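Local coordinates for 24-sterol C-methyltransferase (Haloferax volcanii, PDB 6F5Z), which is probably an S-adenosylmethionine-dependent methyltransferase that works in complex with the Trm112 activator protein, at residues 2-7 / 155-159; 20-24 / 49-55; 99-105 / 128-132; 136-140 / 168-172. One frame throughout, in Å; residues are numbered along the deposited sequence.

Contact 1 of 4, residues 2-7 / 155-159; sequences SVRDEF and HISID. With SAH (S-adenosyl-L-homocysteine), chain G.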
# COMPACT_ATOMS: atom_id res chain seq x y z
N SER B 2 -26.45 -20.79 -7.05
CA SER B 2 -26.52 -19.33 -7.15
C SER B 2 -25.98 -18.64 -5.88
O SER B 2 -25.84 -19.29 -4.84
CB SER B 2 -27.96 -18.88 -7.44
OG SER B 2 -28.77 -18.77 -6.28
N VAL B 3 -25.67 -17.33 -5.97
CA VAL B 3 -25.14 -16.54 -4.86
C VAL B 3 -26.15 -16.48 -3.75
O VAL B 3 -25.79 -16.76 -2.60
CB VAL B 3 -24.71 -15.10 -5.30
CG1 VAL B 3 -24.29 -14.23 -4.11
CG2 VAL B 3 -23.60 -15.16 -6.33
N ARG B 4 -27.43 -16.10 -4.07
CA ARG B 4 -28.42 -16.01 -3.00
C ARG B 4 -28.69 -17.39 -2.37
O ARG B 4 -28.86 -17.44 -1.16
CB ARG B 4 -29.71 -15.24 -3.39
CG ARG B 4 -30.75 -15.98 -4.21
CD ARG B 4 -32.03 -15.15 -4.28
NE ARG B 4 -32.62 -14.94 -2.95
CZ ARG B 4 -33.70 -14.19 -2.71
NH1 ARG B 4 -34.15 -14.06 -1.47
NH2 ARG B 4 -34.33 -13.58 -3.71
N ASP B 5 -28.62 -18.49 -3.16
CA ASP B 5 -28.81 -19.84 -2.60
C ASP B 5 -27.69 -20.17 -1.59
O ASP B 5 -27.98 -20.61 -0.48
CB ASP B 5 -28.84 -20.91 -3.70
CG ASP B 5 -30.16 -21.04 -4.46
OD1 ASP B 5 -31.22 -20.78 -3.85
OD2 ASP B 5 -30.12 -21.43 -5.65
N GLU B 6 -26.43 -19.93 -1.99
CA GLU B 6 -25.23 -20.21 -1.19
C GLU B 6 -25.13 -19.32 0.04
O GLU B 6 -24.68 -19.81 1.09
CB GLU B 6 -23.97 -20.04 -2.06
CG GLU B 6 -22.65 -20.38 -1.38
CD GLU B 6 -22.29 -21.86 -1.26
OE1 GLU B 6 -22.66 -22.64 -2.17
OE2 GLU B 6 -21.60 -22.22 -0.29
N PHE B 7 -25.47 -18.01 -0.07
CA PHE B 7 -25.24 -17.12 1.06
C PHE B 7 -26.47 -16.73 1.90
O PHE B 7 -26.29 -16.04 2.90
CB PHE B 7 -24.49 -15.87 0.58
CG PHE B 7 -23.09 -16.24 0.16
CD1 PHE B 7 -22.08 -16.38 1.11
CD2 PHE B 7 -22.79 -16.48 -1.17
CE1 PHE B 7 -20.79 -16.78 0.72
CE2 PHE B 7 -21.50 -16.85 -1.56
CZ PHE B 7 -20.51 -16.98 -0.61
N HIS B 155 -17.09 -27.72 0.50
CA HIS B 155 -18.38 -27.44 1.12
C HIS B 155 -19.07 -26.22 0.51
O HIS B 155 -20.06 -25.74 1.05
CB HIS B 155 -18.25 -27.33 2.64
CG HIS B 155 -17.45 -26.16 3.10
ND1 HIS B 155 -16.14 -26.31 3.52
CD2 HIS B 155 -17.82 -24.87 3.26
CE1 HIS B 155 -15.75 -25.10 3.91
NE2 HIS B 155 -16.72 -24.20 3.74
N ILE B 156 -18.58 -25.76 -0.65
CA ILE B 156 -19.13 -24.60 -1.34
C ILE B 156 -19.55 -25.00 -2.74
O ILE B 156 -18.74 -25.57 -3.48
CB ILE B 156 -18.10 -23.41 -1.29
CG1 ILE B 156 -17.93 -22.90 0.18
CG2 ILE B 156 -18.51 -22.27 -2.25
CD1 ILE B 156 -16.72 -22.05 0.49
N SER B 157 -20.82 -24.72 -3.11
CA SER B 157 -21.39 -25.09 -4.42
C SER B 157 -20.98 -24.17 -5.57
O SER B 157 -21.15 -24.54 -6.73
CB SER B 157 -22.91 -25.23 -4.35
OG SER B 157 -23.25 -26.24 -3.40
N ILE B 158 -20.45 -22.98 -5.25
CA ILE B 158 -19.97 -22.01 -6.26
C ILE B 158 -18.51 -22.38 -6.61
O ILE B 158 -17.73 -22.72 -5.71
CB ILE B 158 -20.05 -20.57 -5.67
CG1 ILE B 158 -21.51 -20.15 -5.46
CG2 ILE B 158 -19.25 -19.52 -6.52
CD1 ILE B 158 -21.65 -18.84 -4.66
N ASP B 159 -18.15 -22.28 -7.88
CA ASP B 159 -16.78 -22.52 -8.34
C ASP B 159 -15.95 -21.31 -7.92
O ASP B 159 -16.17 -20.19 -8.40
CB ASP B 159 -16.74 -22.67 -9.87
CG ASP B 159 -17.55 -23.84 -10.41
OD1 ASP B 159 -17.38 -24.97 -9.89
OD2 ASP B 159 -18.31 -23.64 -11.39
N SAH G . -17.28 -8.95 3.25
CA SAH G . -18.08 -9.68 4.27
CB SAH G . -18.86 -10.93 3.71
CG SAH G . -17.94 -12.03 3.19
SD SAH G . -18.92 -13.46 2.59
C SAH G . -17.21 -10.13 5.47
O SAH G . -15.96 -9.77 5.40
OXT SAH G . -17.67 -10.74 6.40
C5' SAH G . -19.05 -13.15 0.81
C4' SAH G . -20.12 -12.13 0.45
O4' SAH G . -20.03 -11.90 -0.98
C3' SAH G . -21.52 -12.68 0.72
O3' SAH G . -22.33 -11.76 1.45
C2' SAH G . -22.03 -13.07 -0.67
O2' SAH G . -23.45 -13.01 -0.84
C1' SAH G . -21.31 -12.07 -1.57
N9 SAH G . -21.10 -12.53 -2.95
C8 SAH G . -20.48 -13.69 -3.35
N7 SAH G . -20.40 -13.83 -4.65
C5 SAH G . -21.00 -12.68 -5.14
C6 SAH G . -21.23 -12.21 -6.46
N6 SAH G . -20.90 -12.89 -7.56
N1 SAH G . -21.86 -11.02 -6.60
C2 SAH G . -22.25 -10.36 -5.50
N3 SAH G . -22.09 -10.69 -4.22
C4 SAH G . -21.44 -11.87 -4.10
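Glu6 of the first turn of helix 3-11 faces the irregular loop 155-159, its CA 7.0 Å from the CA of Ser157. Glu6 carries the polar half of the contact. Its CG stands opposite the backbone N (chi1 -176°), and a bend at chi2 then brings the carboxylate to the loop backbone. Ser157 N donates a hydrogen bond to Glu6 OE1 over 2.9 Å. The donor arrives on the syn side of that oxygen, 33° out of the carboxylate plane. Glu6 OE2 rests beside Ile156, 3.7 Å from its CG2.

Ile158 carries the apolar half. Ile158 CD1 lies 3.7 Å from Glu6 CB. The same methyl approaches the Phe7 ring obliquely, with Ile158 CD1 3.7 Å from Phe7 CE2. One face of that ring bears on the ribose of S-adenosyl-L-homocysteine, with SAH C2' 3.4 Å above the Phe7 ring plane. The opposite face is covered near its rim by Glu6 CG. Val3 also lines the pocket, with Val3 CG1 3.6 Å from SAH O2'. Tyr115 meets Phe7 edge to face.

The one hydrogen bond between these segments pairs a neutral backbone N-H with a carboxylate, which would probably strengthen it, while Ile158 CD1 adds an apolar contact beside the pocket residue Phe7.

Contact 2 of 4, residues 20-24 / 49-55; sequences EDRHW and SGYALRA. With SAH (S-adenosyl-L-homocysteine), chain G.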
# COMPACT_ATOMS: atom_id res chain seq x y z
N GLU B 20 -18.61 -11.23 10.40
CA GLU B 20 -18.03 -9.94 10.73
C GLU B 20 -17.05 -10.09 11.87
O GLU B 20 -15.92 -9.60 11.80
CB GLU B 20 -19.17 -8.95 11.08
CG GLU B 20 -18.70 -7.70 11.80
CD GLU B 20 -19.79 -6.73 12.19
OE1 GLU B 20 -20.88 -6.76 11.57
OE2 GLU B 20 -19.50 -5.87 13.06
N ASP B 21 -17.48 -10.78 12.95
CA ASP B 21 -16.59 -10.89 14.11
C ASP B 21 -15.27 -11.59 13.81
O ASP B 21 -14.22 -11.17 14.31
CB ASP B 21 -17.32 -11.56 15.29
CG ASP B 21 -18.45 -10.72 15.87
OD1 ASP B 21 -18.40 -9.47 15.74
OD2 ASP B 21 -19.39 -11.31 16.46
N ARG B 22 -15.33 -12.62 12.97
CA ARG B 22 -14.11 -13.37 12.60
C ARG B 22 -13.25 -12.53 11.62
O ARG B 22 -12.05 -12.38 11.82
CB ARG B 22 -14.47 -14.70 11.92
CG ARG B 22 -15.14 -15.70 12.87
CD ARG B 22 -15.27 -17.10 12.29
NE ARG B 22 -16.15 -17.15 11.11
CZ ARG B 22 -17.47 -17.24 11.15
NH1 ARG B 22 -18.17 -17.28 10.03
NH2 ARG B 22 -18.11 -17.29 12.31
N HIS B 23 -13.89 -11.99 10.57
CA HIS B 23 -13.16 -11.27 9.54
C HIS B 23 -12.58 -9.97 10.02
O HIS B 23 -11.51 -9.55 9.54
CB HIS B 23 -14.06 -11.05 8.32
CG HIS B 23 -14.45 -12.37 7.73
ND1 HIS B 23 -15.60 -12.51 6.97
CD2 HIS B 23 -13.85 -13.58 7.84
CE1 HIS B 23 -15.66 -13.80 6.64
NE2 HIS B 23 -14.63 -14.47 7.13
N TRP B 24 -13.23 -9.33 11.02
CA TRP B 24 -12.71 -8.08 11.57
C TRP B 24 -11.30 -8.23 12.11
O TRP B 24 -10.52 -7.26 12.10
CB TRP B 24 -13.61 -7.62 12.74
CG TRP B 24 -13.17 -6.33 13.37
CD1 TRP B 24 -12.74 -6.15 14.66
CD2 TRP B 24 -13.18 -5.04 12.76
NE1 TRP B 24 -12.48 -4.82 14.89
CE2 TRP B 24 -12.76 -4.11 13.74
CE3 TRP B 24 -13.53 -4.56 11.49
CZ2 TRP B 24 -12.64 -2.74 13.47
CZ3 TRP B 24 -13.40 -3.21 11.21
CH2 TRP B 24 -12.94 -2.32 12.18
N SER B 49 -22.39 -8.11 6.33
CA SER B 49 -23.12 -7.29 7.32
C SER B 49 -22.94 -5.77 7.10
O SER B 49 -23.55 -4.99 7.83
CB SER B 49 -22.65 -7.60 8.75
OG SER B 49 -21.38 -7.00 8.96
N GLY B 50 -22.07 -5.38 6.16
CA GLY B 50 -21.80 -3.97 5.89
C GLY B 50 -20.79 -3.33 6.84
O GLY B 50 -20.57 -2.12 6.77
N TYR B 51 -20.11 -4.13 7.68
CA TYR B 51 -19.23 -3.57 8.70
C TYR B 51 -18.09 -2.72 8.16
O TYR B 51 -17.63 -1.81 8.85
CB TYR B 51 -18.70 -4.66 9.64
CG TYR B 51 -17.68 -5.57 8.99
CD1 TYR B 51 -16.32 -5.22 8.95
CD2 TYR B 51 -18.06 -6.76 8.35
CE1 TYR B 51 -15.37 -6.04 8.34
CE2 TYR B 51 -17.12 -7.57 7.72
CZ TYR B 51 -15.78 -7.20 7.71
OH TYR B 51 -14.85 -7.97 7.03
N ALA B 52 -17.59 -3.06 6.96
CA ALA B 52 -16.44 -2.32 6.44
C ALA B 52 -16.82 -0.89 6.14
O ALA B 52 -16.02 0.02 6.41
CB ALA B 52 -15.93 -2.99 5.18
N LEU B 53 -18.01 -0.65 5.58
CA LEU B 53 -18.45 0.71 5.32
C LEU B 53 -18.65 1.47 6.61
O LEU B 53 -18.30 2.64 6.70
CB LEU B 53 -19.74 0.75 4.49
CG LEU B 53 -19.62 0.22 3.08
CD1 LEU B 53 -20.97 0.21 2.41
CD2 LEU B 53 -18.63 1.10 2.24
N ARG B 54 -19.27 0.83 7.62
CA ARG B 54 -19.46 1.52 8.89
C ARG B 54 -18.12 1.86 9.54
O ARG B 54 -17.97 2.95 10.07
CB ARG B 54 -20.32 0.69 9.85
CG ARG B 54 -21.76 0.62 9.38
CD ARG B 54 -22.73 -0.07 10.37
NE ARG B 54 -22.36 -1.47 10.65
CZ ARG B 54 -22.74 -2.49 9.89
NH1 ARG B 54 -23.52 -2.30 8.83
NH2 ARG B 54 -22.37 -3.72 10.21
N ALA B 55 -17.12 0.95 9.47
CA ALA B 55 -15.79 1.19 10.01
C ALA B 55 -15.10 2.32 9.25
O ALA B 55 -14.48 3.19 9.88
CB ALA B 55 -14.93 -0.07 9.94
N SAH G . -17.28 -8.95 3.25
CA SAH G . -18.08 -9.68 4.27
CB SAH G . -18.86 -10.93 3.71
CG SAH G . -17.94 -12.03 3.19
SD SAH G . -18.92 -13.46 2.59
C SAH G . -17.21 -10.13 5.47
O SAH G . -15.96 -9.77 5.40
OXT SAH G . -17.67 -10.74 6.40
C5' SAH G . -19.05 -13.15 0.81
C4' SAH G . -20.12 -12.13 0.45
O4' SAH G . -20.03 -11.90 -0.98
C3' SAH G . -21.52 -12.68 0.72
O3' SAH G . -22.33 -11.76 1.45
C2' SAH G . -22.03 -13.07 -0.67
O2' SAH G . -23.45 -13.01 -0.84
C1' SAH G . -21.31 -12.07 -1.57
N9 SAH G . -21.10 -12.53 -2.95
C8 SAH G . -20.48 -13.69 -3.35
N7 SAH G . -20.40 -13.83 -4.65
C5 SAH G . -21.00 -12.68 -5.14
C6 SAH G . -21.23 -12.21 -6.46
N6 SAH G . -20.90 -12.89 -7.56
N1 SAH G . -21.86 -11.02 -6.60
C2 SAH G . -22.25 -10.36 -5.50
N3 SAH G . -22.09 -10.69 -4.22
C4 SAH G . -21.44 -11.87 -4.10
O HOH W 1 -20.44 -3.39 12.51
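His23 and Tyr51 meet at the carboxylate of S-adenosyl-L-homocysteine, with His23 CB 3.4 Å from Tyr51 OH. Each takes one carboxylate oxygen. His23 ND1 donates to SAH OXT over 2.8 Å, almost straight at 169° and near the plane of the imidazole. Tyr51 OH donates to SAH O over 2.7 Å.

The next shell fixes the tyrosine. Its CG lies between the backbone N and the carbonyl carbon (chi1 72°), and this turns the ring toward helix 16-33. Glu20 runs past it in the opposite direction, with Glu20 CG 3.6 Å from Tyr51 CD2. Further along the helix, Trp24 CE3 packs 3.8 Å from Tyr51 CD1, and its six-membered ring also touches Ala55 CB.

Glu20 is itself held. Ser49 OG donates to Glu20 OE1 over 2.7 Å, from the anti side of the oxygen and well out of the carboxylate plane. Water 1 joins Glu20 OE2 to Arg54 NH2, beside a long salt bridge between Glu20 OE1 and Arg54 NH2. Lys17 is a second ionic partner of OE1. Arg54 grips Ser49 O end-on with NH1 and NH2.

Gly50 is the N-cap of helix 51-60, at positive phi. A glycine-rich turn after strand 41-45, leading into a helix beside the cofactor, is typical of the first conserved motif of Rossmann-like class I methyltransferases.

Contact 3 of 4, residues 99-105 / 128-132; sequences FDDDSVD and RILKP. With GOL (glycerol), chain F.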
# COMPACT_ATOMS: atom_id res chain seq x y z
N PHE B 99 -22.31 0.89 -11.60
CA PHE B 99 -21.76 2.21 -11.34
C PHE B 99 -21.14 2.78 -12.57
O PHE B 99 -20.55 2.03 -13.38
CB PHE B 99 -20.70 2.18 -10.22
CG PHE B 99 -21.22 1.60 -8.94
CD1 PHE B 99 -21.89 2.40 -8.03
CD2 PHE B 99 -21.04 0.26 -8.64
CE1 PHE B 99 -22.44 1.85 -6.87
CE2 PHE B 99 -21.57 -0.29 -7.47
CZ PHE B 99 -22.28 0.50 -6.61
N ASP B 100 -21.27 4.10 -12.73
CA ASP B 100 -20.68 4.81 -13.86
C ASP B 100 -19.16 4.67 -13.92
O ASP B 100 -18.52 4.46 -12.89
CB ASP B 100 -20.97 6.31 -13.72
CG ASP B 100 -22.39 6.70 -14.03
OD1 ASP B 100 -23.12 5.88 -14.62
OD2 ASP B 100 -22.77 7.85 -13.71
N ASP B 101 -18.58 4.86 -15.11
CA ASP B 101 -17.13 4.90 -15.23
C ASP B 101 -16.58 6.02 -14.35
O ASP B 101 -17.17 7.10 -14.27
CB ASP B 101 -16.68 5.22 -16.67
CG ASP B 101 -17.00 4.20 -17.73
OD1 ASP B 101 -17.79 3.29 -17.45
OD2 ASP B 101 -16.51 4.36 -18.87
N ASP B 102 -15.42 5.80 -13.72
CA ASP B 102 -14.68 6.83 -12.99
C ASP B 102 -15.55 7.59 -12.00
O ASP B 102 -15.51 8.83 -11.96
CB ASP B 102 -14.02 7.82 -13.97
CG ASP B 102 -13.07 7.27 -15.02
OD1 ASP B 102 -12.65 6.10 -14.90
OD2 ASP B 102 -12.73 8.01 -15.95
N SER B 103 -16.36 6.87 -11.22
CA SER B 103 -17.28 7.53 -10.32
C SER B 103 -17.00 7.20 -8.85
O SER B 103 -17.65 7.76 -7.98
CB SER B 103 -18.70 7.07 -10.66
OG SER B 103 -18.88 5.67 -10.43
N VAL B 104 -16.08 6.25 -8.58
CA VAL B 104 -15.82 5.72 -7.22
C VAL B 104 -14.42 6.05 -6.78
O VAL B 104 -13.47 5.86 -7.55
CB VAL B 104 -16.14 4.19 -7.19
CG1 VAL B 104 -15.77 3.56 -5.86
CG2 VAL B 104 -17.64 3.98 -7.47
N ASP B 105 -14.26 6.50 -5.51
CA ASP B 105 -12.90 6.80 -5.06
C ASP B 105 -12.11 5.55 -4.68
O ASP B 105 -10.91 5.49 -4.95
CB ASP B 105 -12.92 7.79 -3.89
CG ASP B 105 -13.51 9.14 -4.29
OD1 ASP B 105 -12.92 9.82 -5.14
OD2 ASP B 105 -14.64 9.45 -3.86
N ARG B 128 -12.68 0.08 -14.16
CA ARG B 128 -13.60 0.98 -14.88
C ARG B 128 -14.28 1.96 -13.93
O ARG B 128 -14.26 3.18 -14.19
CB ARG B 128 -14.66 0.15 -15.63
CG ARG B 128 -15.66 1.04 -16.38
CD ARG B 128 -16.73 0.22 -17.09
NE ARG B 128 -17.64 -0.47 -16.17
CZ ARG B 128 -18.59 0.12 -15.46
NH1 ARG B 128 -18.80 1.43 -15.58
NH2 ARG B 128 -19.35 -0.59 -14.63
N ILE B 129 -14.90 1.45 -12.83
CA ILE B 129 -15.64 2.35 -11.93
C ILE B 129 -14.74 3.27 -11.08
O ILE B 129 -15.19 4.35 -10.66
CB ILE B 129 -16.66 1.62 -11.07
CG1 ILE B 129 -15.94 0.73 -10.00
CG2 ILE B 129 -17.63 0.78 -11.96
CD1 ILE B 129 -16.94 0.14 -8.99
N LEU B 130 -13.52 2.85 -10.80
CA LEU B 130 -12.62 3.67 -10.03
C LEU B 130 -12.21 4.91 -10.79
O LEU B 130 -11.82 4.82 -11.94
CB LEU B 130 -11.35 2.87 -9.70
CG LEU B 130 -11.46 1.94 -8.50
CD1 LEU B 130 -10.20 1.06 -8.40
CD2 LEU B 130 -11.74 2.72 -7.21
N LYS B 131 -12.14 6.02 -10.09
CA LYS B 131 -11.51 7.21 -10.65
C LYS B 131 -10.00 6.93 -10.81
O LYS B 131 -9.42 6.22 -9.98
CB LYS B 131 -11.67 8.37 -9.66
CG LYS B 131 -13.12 8.86 -9.56
CD LYS B 131 -13.28 9.88 -8.44
CE LYS B 131 -14.68 10.42 -8.39
NZ LYS B 131 -14.78 11.43 -7.30
N PRO B 132 -9.31 7.51 -11.80
CA PRO B 132 -7.83 7.39 -11.86
C PRO B 132 -7.21 7.80 -10.51
O PRO B 132 -7.57 8.82 -9.92
CB PRO B 132 -7.43 8.40 -12.96
CG PRO B 132 -8.64 8.43 -13.84
CD PRO B 132 -9.82 8.35 -12.91
C1 GOL F . -9.86 8.40 -6.09
O1 GOL F . -9.09 8.26 -4.91
C2 GOL F . -10.04 9.85 -6.46
O2 GOL F . -10.32 10.62 -5.29
C3 GOL F . -8.88 10.45 -7.23
O3 GOL F . -7.65 9.82 -6.91
O HOH W 2 -16.75 10.95 -5.35
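Ile129 packs between Phe99 and Val104 at the apolar centre. Ile129 CG2 lies 3.8 Å from Phe99 CB. Its CG1 arm takes the position between the backbone N and the carbonyl carbon (chi1 69°), and CD1 then ends beside Val104 CG2. The setting is a right-handed beta-alpha-beta crossover of the Rossmann-like fold: strand 104-110, helix 119-129 and strand 134-140. Val104 and Leu130 form a parallel beta bridge where the helix ends.

Backbone bonds surround this centre. Ile129 O accepts from both Ser103 N and Val104 N, which reach it from opposite faces of the carbonyl plane. Lys131 N donates to Val104 O over 2.9 Å, and Asp102 N to Arg128 O.

Arg128 ties down the other side. Arg128 NH1 and NH2 both point end-on at Phe99 O, 2.9 Å away from NH1. Arg128 NH1 also makes a salt bridge to Asp101 OD1 over 2.8 Å, on the anti side of that oxygen. Glu125 forms a salt bridge with NE. A methionine in place of Arg128 would probably leave Phe99 O without both of these donors and Asp101 without its charge mate, and the 99-101 loop freer to shift. The same loop touches the partner chain: Phe99 packs on Leu9 of the UPF0434 family protein, the Trm112 partner.

At the opposite polar edge Lys131 NZ meets Asp105 OD1 weakly at 3.3 Å, and water 2 connects NZ to Asp105 OD2.

Contact 4 of 4, residues 136-140 / 168-172; sequences FYCAV and YREAF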
# COMPACT_ATOMS: atom_id res chain seq x y z
N PHE B 136 -8.16 -0.23 -5.10
CA PHE B 136 -8.92 -1.44 -4.83
C PHE B 136 -8.14 -2.18 -3.75
O PHE B 136 -6.98 -2.57 -3.98
CB PHE B 136 -9.06 -2.32 -6.12
CG PHE B 136 -9.69 -3.69 -5.87
CD1 PHE B 136 -10.77 -3.82 -4.97
CD2 PHE B 136 -9.27 -4.80 -6.57
CE1 PHE B 136 -11.35 -5.07 -4.76
CE2 PHE B 136 -9.89 -6.03 -6.39
CZ PHE B 136 -10.92 -6.16 -5.49
N TYR B 137 -8.81 -2.45 -2.60
CA TYR B 137 -8.26 -3.23 -1.50
C TYR B 137 -8.96 -4.59 -1.55
O TYR B 137 -10.16 -4.66 -1.26
CB TYR B 137 -8.51 -2.50 -0.16
CG TYR B 137 -7.39 -1.55 0.19
CD1 TYR B 137 -7.15 -0.41 -0.58
CD2 TYR B 137 -6.56 -1.79 1.28
CE1 TYR B 137 -6.05 0.42 -0.32
CE2 TYR B 137 -5.48 -0.95 1.57
CZ TYR B 137 -5.22 0.14 0.76
OH TYR B 137 -4.12 0.92 1.04
N CYS B 138 -8.20 -5.64 -1.92
CA CYS B 138 -8.74 -6.96 -2.11
C CYS B 138 -8.17 -7.88 -1.03
O CYS B 138 -6.98 -8.22 -1.09
CB CYS B 138 -8.32 -7.45 -3.50
SG CYS B 138 -8.94 -9.09 -3.92
N ALA B 139 -9.03 -8.27 -0.05
CA ALA B 139 -8.54 -9.08 1.06
C ALA B 139 -9.21 -10.44 0.97
O ALA B 139 -10.45 -10.51 0.81
CB ALA B 139 -8.88 -8.42 2.38
N VAL B 140 -8.41 -11.52 1.04
CA VAL B 140 -8.95 -12.85 0.85
C VAL B 140 -8.27 -13.83 1.79
O VAL B 140 -7.06 -13.74 2.00
CB VAL B 140 -8.82 -13.37 -0.61
CG1 VAL B 140 -9.64 -12.51 -1.59
CG2 VAL B 140 -7.37 -13.45 -1.06
N TYR B 168 -2.49 -13.03 -8.11
CA TYR B 168 -3.28 -11.83 -7.83
C TYR B 168 -2.54 -10.60 -8.39
O TYR B 168 -3.17 -9.77 -9.02
CB TYR B 168 -3.44 -11.63 -6.31
CG TYR B 168 -4.71 -12.27 -5.80
CD1 TYR B 168 -5.93 -11.60 -5.86
CD2 TYR B 168 -4.71 -13.57 -5.27
CE1 TYR B 168 -7.12 -12.21 -5.45
CE2 TYR B 168 -5.89 -14.16 -4.81
CZ TYR B 168 -7.09 -13.50 -4.94
OH TYR B 168 -8.27 -14.09 -4.56
N ARG B 169 -1.21 -10.53 -8.25
CA ARG B 169 -0.49 -9.36 -8.79
C ARG B 169 -0.60 -9.33 -10.32
O ARG B 169 -0.85 -8.27 -10.90
CB ARG B 169 0.99 -9.36 -8.35
CG ARG B 169 1.17 -9.36 -6.84
CD ARG B 169 2.59 -8.96 -6.38
NE ARG B 169 3.64 -9.77 -7.00
CZ ARG B 169 4.03 -10.96 -6.55
NH1 ARG B 169 3.40 -11.53 -5.52
NH2 ARG B 169 5.03 -11.61 -7.14
N GLU B 170 -0.40 -10.50 -10.95
CA GLU B 170 -0.47 -10.58 -12.40
C GLU B 170 -1.86 -10.22 -12.90
O GLU B 170 -1.99 -9.49 -13.88
CB GLU B 170 -0.10 -12.00 -12.87
CG GLU B 170 1.35 -12.39 -12.57
CD GLU B 170 1.68 -13.88 -12.55
OE1 GLU B 170 0.81 -14.70 -12.88
OE2 GLU B 170 2.83 -14.22 -12.18
N ALA B 171 -2.93 -10.72 -12.22
CA ALA B 171 -4.29 -10.43 -12.68
C ALA B 171 -4.59 -8.93 -12.53
O ALA B 171 -5.28 -8.36 -13.37
CB ALA B 171 -5.29 -11.22 -11.85
N PHE B 172 -4.12 -8.30 -11.43
CA PHE B 172 -4.37 -6.87 -11.27
C PHE B 172 -3.72 -6.11 -12.42
O PHE B 172 -4.38 -5.28 -13.04
CB PHE B 172 -3.74 -6.38 -9.96
CG PHE B 172 -4.65 -6.47 -8.75
CD1 PHE B 172 -5.45 -7.58 -8.54
CD2 PHE B 172 -4.61 -5.48 -7.78
CE1 PHE B 172 -6.24 -7.69 -7.37
CE2 PHE B 172 -5.45 -5.56 -6.65
CZ PHE B 172 -6.23 -6.67 -6.44
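Tyr168 reaches from helix 165-174 to Cys138 and Val140 on strand 134-140. The short helix and strand segments run roughly antiparallel, at 150°, with their axes 12.1 Å apart. Long side chains therefore bridge the gap.

Tyr168 comes first. Its phenol end meets Val140 from the opposite direction. Tyr168 OH sits 3.6 Å from Val140 CG1, and Val140 CG2 lies 3.9 Å from Tyr168 CZ. On the CE1 side of the ring is the sulfur of Cys138. Cys138 SG is 5.1 Å from the Tyr168 centroid, an oblique sulfur-aromatic contact. Trp163 meets the Tyr168 ring edge to face. With alanine in place of Tyr168 the ring is gone, which would probably open a gap next to Cys138 SG and leave Val140 without its contact from this segment.

Arg169 follows and turns to the second subunit, another copy of this protein, where its NE forms a salt bridge with Glu37 of that subunit. Ala171 packs on His120 and Leu123 of helix 119-129.

One turn on from Tyr168, Phe172 meets the Phe136 end of the strand segment. Cys138 CB lies at the edge of its ring, 3.7 Å from Phe172 CZ. Phe172 CZ also approaches Phe136 CD2 at 3.6 Å. The two phenyl planes are only 21° apart, but the rings are slid so far, with centroids 5.5 Å apart, that they barely overlap. Phe136 gets there with CG trans to its backbone N (chi1 173°).

The chemistry is mainly apolar and aromatic, so the helix is held on the sheet by shape and burial and not by directed polar bonds between the two segments.

Contact 4 is the core contact: all its touching residues are buried. Contact 1 lies at the surface, and contacts 2 and 3 are partly buried. Contacts 1 and 2 do not touch, but both reach S-adenosyl-L-homocysteine: contact 1 at the ribose and adenine, contact 2 at the carboxylate. Contacts 3 and 4 share one sheet through neighbouring strands 104-110 and 134-140, and Leu130 CD1 packs 4.1 Å from Phe136 N. Their chemistry follows their place. The 99-105/128-132 contact is rich in backbone bonds and ion pairs beside the partner protein, while 136-140/168-172 is mainly apolar and aromatic. Contacts 2 and 4 lie on opposite sides of the chain's centre, about 19 Å between centres.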